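Local coordinates for protein putative glycoside hydrolase (Bacteroides ovatus, PDB 4ONZ) that is a putative glycoside hydrolase, with beta strands as nearly all its regular structure, from a family of five-bladed beta-propeller proteins, at residues I234-G239 with L244-G249. Sequence-based numbering, arbitrary orientation.
Sequences IQPRKG and LLTECG
P236 and T246 carry the packing between loop 234-239 and segment 244-249, on strand 245-255, where the touching parts of the two segments run roughly antiparallel without a hydrogen bond between them. The proline ring points toward the strand and rests on the peptide joining L244 to L245: its CG lies 3.4 Å from O of L244, with CB of P236 also near C of L244. This is van der Waals contact with backbone, and the side chains of both leucines start away from the loop.

T246 answers from the strand with both branches. Its methyl CG2 sits 3.6 Å from C of Q235 and nearly as close to O of the same residue, covering the peptide that leads into P236. With chi1 at 53°, OG1 falls between the backbone N and carbonyl carbon of T246, on the side of the proline CD, 4.0 Å away. Yet the nearest carbonyl oxygen of the loop, O of I234, is 3.9 Å from OG1 of T246, too far for a bond, and this buried hydroxyl has no hydrogen-bonding partner in the model. Deeper in, CD1 of I234 reaches CB of T246 at 4.2 Å, while the isoleucine also packs on Y263, L286 and V296.

Polar ties of the loop lead elsewhere: O of Q235 accepts from R299, and R237 forms a salt bridge with D242. On the neighbouring strand 258-266, K266 is faced by both L244 and L245, a classic beta bulge. The contact thus lays an irregular loop beside a bulge in a strand within a propeller blade.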
ATOM      1  N   ILE A 234     -13.641   2.756  10.264  1.00 19.64           N
ATOM      2  CA  ILE A 234     -13.515   1.587  11.133  1.00 20.69           C
ATOM      3  C   ILE A 234     -12.289   1.774  12.010  1.00 19.71           C
ATOM      4  O   ILE A 234     -11.442   2.642  11.751  1.00 18.15           O
ATOM      5  CB  ILE A 234     -13.414   0.233  10.406  1.00 20.03           C
ATOM      6  CG1 ILE A 234     -12.209   0.186   9.456  1.00 20.52           C
ATOM      7  CG2 ILE A 234     -14.722  -0.064   9.684  1.00 21.10           C
ATOM      8  CD1 ILE A 234     -11.840  -1.225   9.063  1.00 21.28           C
ATOM      9  N   GLN A 235     -12.226   0.973  13.065  1.00 21.10           N
ATOM     10  CA  GLN A 235     -11.110   0.991  13.987  1.00 20.73           C
ATOM     11  C   GLN A 235     -10.905  -0.420  14.530  1.00 19.82           C
ATOM     12  O   GLN A 235     -11.677  -1.329  14.211  1.00 20.57           O
ATOM     13  CB  GLN A 235     -11.317   2.042  15.084  1.00 24.19           C
ATOM     14  CG  GLN A 235     -12.630   1.947  15.827  1.00 27.80           C
ATOM     15  CD  GLN A 235     -12.943   3.239  16.553  1.00 33.08           C
ATOM     16  OE1 GLN A 235     -13.817   3.988  16.135  1.00 33.84           O
ATOM     17  NE2 GLN A 235     -12.187   3.537  17.602  1.00 34.25           N
ATOM     18  N   PRO A 236      -9.841  -0.624  15.308  1.00 18.81           N
ATOM     19  CA  PRO A 236      -9.543  -1.962  15.815  1.00 19.02           C
ATOM     20  C   PRO A 236     -10.597  -2.560  16.734  1.00 21.64           C
ATOM     21  O   PRO A 236     -11.315  -1.831  17.424  1.00 21.70           O
ATOM     22  CB  PRO A 236      -8.216  -1.765  16.544  1.00 17.81           C
ATOM     23  CG  PRO A 236      -7.581  -0.632  15.821  1.00 17.97           C
ATOM     24  CD  PRO A 236      -8.703   0.291  15.502  1.00 18.16           C
ATOM     25  N   ARG A 237     -10.652  -3.891  16.734  1.00 23.03           N
ATOM     26  CA  ARG A 237     -11.631  -4.658  17.473  1.00 24.08           C
ATOM     27  C   ARG A 237     -10.981  -5.725  18.330  1.00 24.64           C
ATOM     28  O   ARG A 237     -10.251  -6.574  17.813  1.00 22.07           O
ATOM     29  CB  ARG A 237     -12.526  -5.412  16.494  1.00 25.23           C
ATOM     30  CG  ARG A 237     -13.263  -4.571  15.487  1.00 26.77           C
ATOM     31  CD  ARG A 237     -14.072  -5.453  14.544  1.00 27.41           C
ATOM     32  NE  ARG A 237     -13.249  -6.217  13.605  1.00 25.57           N
ATOM     33  CZ  ARG A 237     -13.740  -7.023  12.662  1.00 23.81           C
ATOM     34  NH1 ARG A 237     -15.050  -7.191  12.538  1.00 25.11           N
ATOM     35  NH2 ARG A 237     -12.925  -7.675  11.840  1.00 21.51           N
ATOM     36  N   LYS A 238     -11.283  -5.725  19.625  1.00 26.42           N
ATOM     37  CA  LYS A 238     -10.772  -6.771  20.495  1.00 26.34           C
ATOM     38  C   LYS A 238     -11.350  -8.117  20.027  1.00 25.70           C
ATOM     39  O   LYS A 238     -12.445  -8.173  19.465  1.00 24.53           O
ATOM     40  CB  LYS A 238     -11.116  -6.485  21.968  1.00 30.90           C
ATOM     41  CG  LYS A 238     -12.606  -6.405  22.277  1.00 31.91           C
ATOM     42  CD  LYS A 238     -12.860  -6.010  23.725  1.00 36.17           C
ATOM     43  CE  LYS A 238     -14.359  -5.890  23.998  1.00 38.14           C
ATOM     44  NZ  LYS A 238     -14.652  -5.445  25.387  1.00 40.40           N
ATOM     45  N   GLY A 239     -10.590  -9.189  20.221  1.00 24.71           N
ATOM     46  CA  GLY A 239     -11.039 -10.525  19.846  1.00 25.51           C
ATOM     47  C   GLY A 239     -10.896 -10.878  18.371  1.00 24.02           C
ATOM     48  O   GLY A 239     -11.141 -12.027  17.988  1.00 23.94           O
ATOM     49  N   LEU A 244      -5.154  -4.494  16.975  1.00 18.67           N
ATOM     50  CA  LEU A 244      -4.269  -3.360  17.299  1.00 18.66           C
ATOM     51  C   LEU A 244      -4.312  -2.272  16.233  1.00 19.30           C
ATOM     52  O   LEU A 244      -4.247  -1.090  16.560  1.00 19.74           O
ATOM     53  CB  LEU A 244      -2.828  -3.794  17.496  1.00 19.28           C
ATOM     54  CG  LEU A 244      -2.518  -4.650  18.712  1.00 21.11           C
ATOM     55  CD1 LEU A 244      -1.085  -5.155  18.626  1.00 21.86           C
ATOM     56  CD2 LEU A 244      -2.752  -3.887  20.013  1.00 22.66           C
ATOM     57  N   LEU A 245      -4.413  -2.665  14.966  1.00 18.69           N
ATOM     58  CA  LEU A 245      -4.426  -1.717  13.865  1.00 17.42           C
ATOM     59  C   LEU A 245      -5.369  -2.174  12.777  1.00 17.65           C
ATOM     60  O   LEU A 245      -5.614  -3.373  12.626  1.00 15.97           O
ATOM     61  CB  LEU A 245      -3.045  -1.631  13.220  1.00 17.20           C
ATOM     62  CG  LEU A 245      -1.846  -1.182  14.038  1.00 19.12           C
ATOM     63  CD1 LEU A 245      -0.595  -1.299  13.190  1.00 19.76           C
ATOM     64  CD2 LEU A 245      -2.037   0.244  14.543  1.00 22.47           C
ATOM     65  N   THR A 246      -5.860  -1.198  12.016  1.00 16.58           N
ATOM     66  CA  THR A 246      -6.695  -1.415  10.822  1.00 16.90           C
ATOM     67  C   THR A 246      -6.071  -0.489   9.804  1.00 17.05           C
ATOM     68  O   THR A 246      -6.428   0.692   9.726  1.00 18.28           O
ATOM     69  CB  THR A 246      -8.179  -1.023  11.013  1.00 18.30           C
ATOM     70  OG1 THR A 246      -8.263   0.314  11.501  1.00 20.26           O
ATOM     71  CG2 THR A 246      -8.887  -1.964  11.985  1.00 18.02           C
ATOM     72  N   GLU A 247      -5.139  -1.033   9.030  1.00 16.20           N
ATOM     73  CA  GLU A 247      -4.313  -0.245   8.130  1.00 15.65           C
ATOM     74  C   GLU A 247      -4.589  -0.484   6.646  1.00 14.80           C
ATOM     75  O   GLU A 247      -4.673  -1.624   6.191  1.00 14.29           O
ATOM     76  CB  GLU A 247      -2.840  -0.527   8.458  1.00 15.82           C
ATOM     77  CG  GLU A 247      -1.850   0.310   7.657  1.00 16.31           C
ATOM     78  CD  GLU A 247      -0.438   0.275   8.208  1.00 17.97           C
ATOM     79  OE1 GLU A 247      -0.116  -0.607   9.031  1.00 18.44           O
ATOM     80  OE2 GLU A 247       0.361   1.147   7.809  1.00 21.72           O
ATOM     81  N   CYS A 248      -4.688   0.601   5.881  1.00 16.37           N
ATOM     82  CA  CYS A 248      -4.989   0.491   4.466  1.00 17.25           C
ATOM     83  C   CYS A 248      -3.977  -0.380   3.735  1.00 15.79           C
ATOM     84  O   CYS A 248      -2.780  -0.332   4.001  1.00 14.17           O
ATOM     85  CB  CYS A 248      -5.094   1.866   3.800  1.00 18.15           C
ATOM     86  SG  CYS A 248      -6.559   2.782   4.287  1.00 19.74           S
ATOM     87  N   GLY A 249      -4.497  -1.187   2.816  1.00 16.12           N
ATOM     88  CA  GLY A 249      -3.687  -2.063   1.993  1.00 15.59           C
ATOM     89  C   GLY A 249      -3.508  -1.397   0.645  1.00 16.59           C
ATOM     90  O   GLY A 249      -3.145  -0.224   0.582  1.00 16.67           O
TER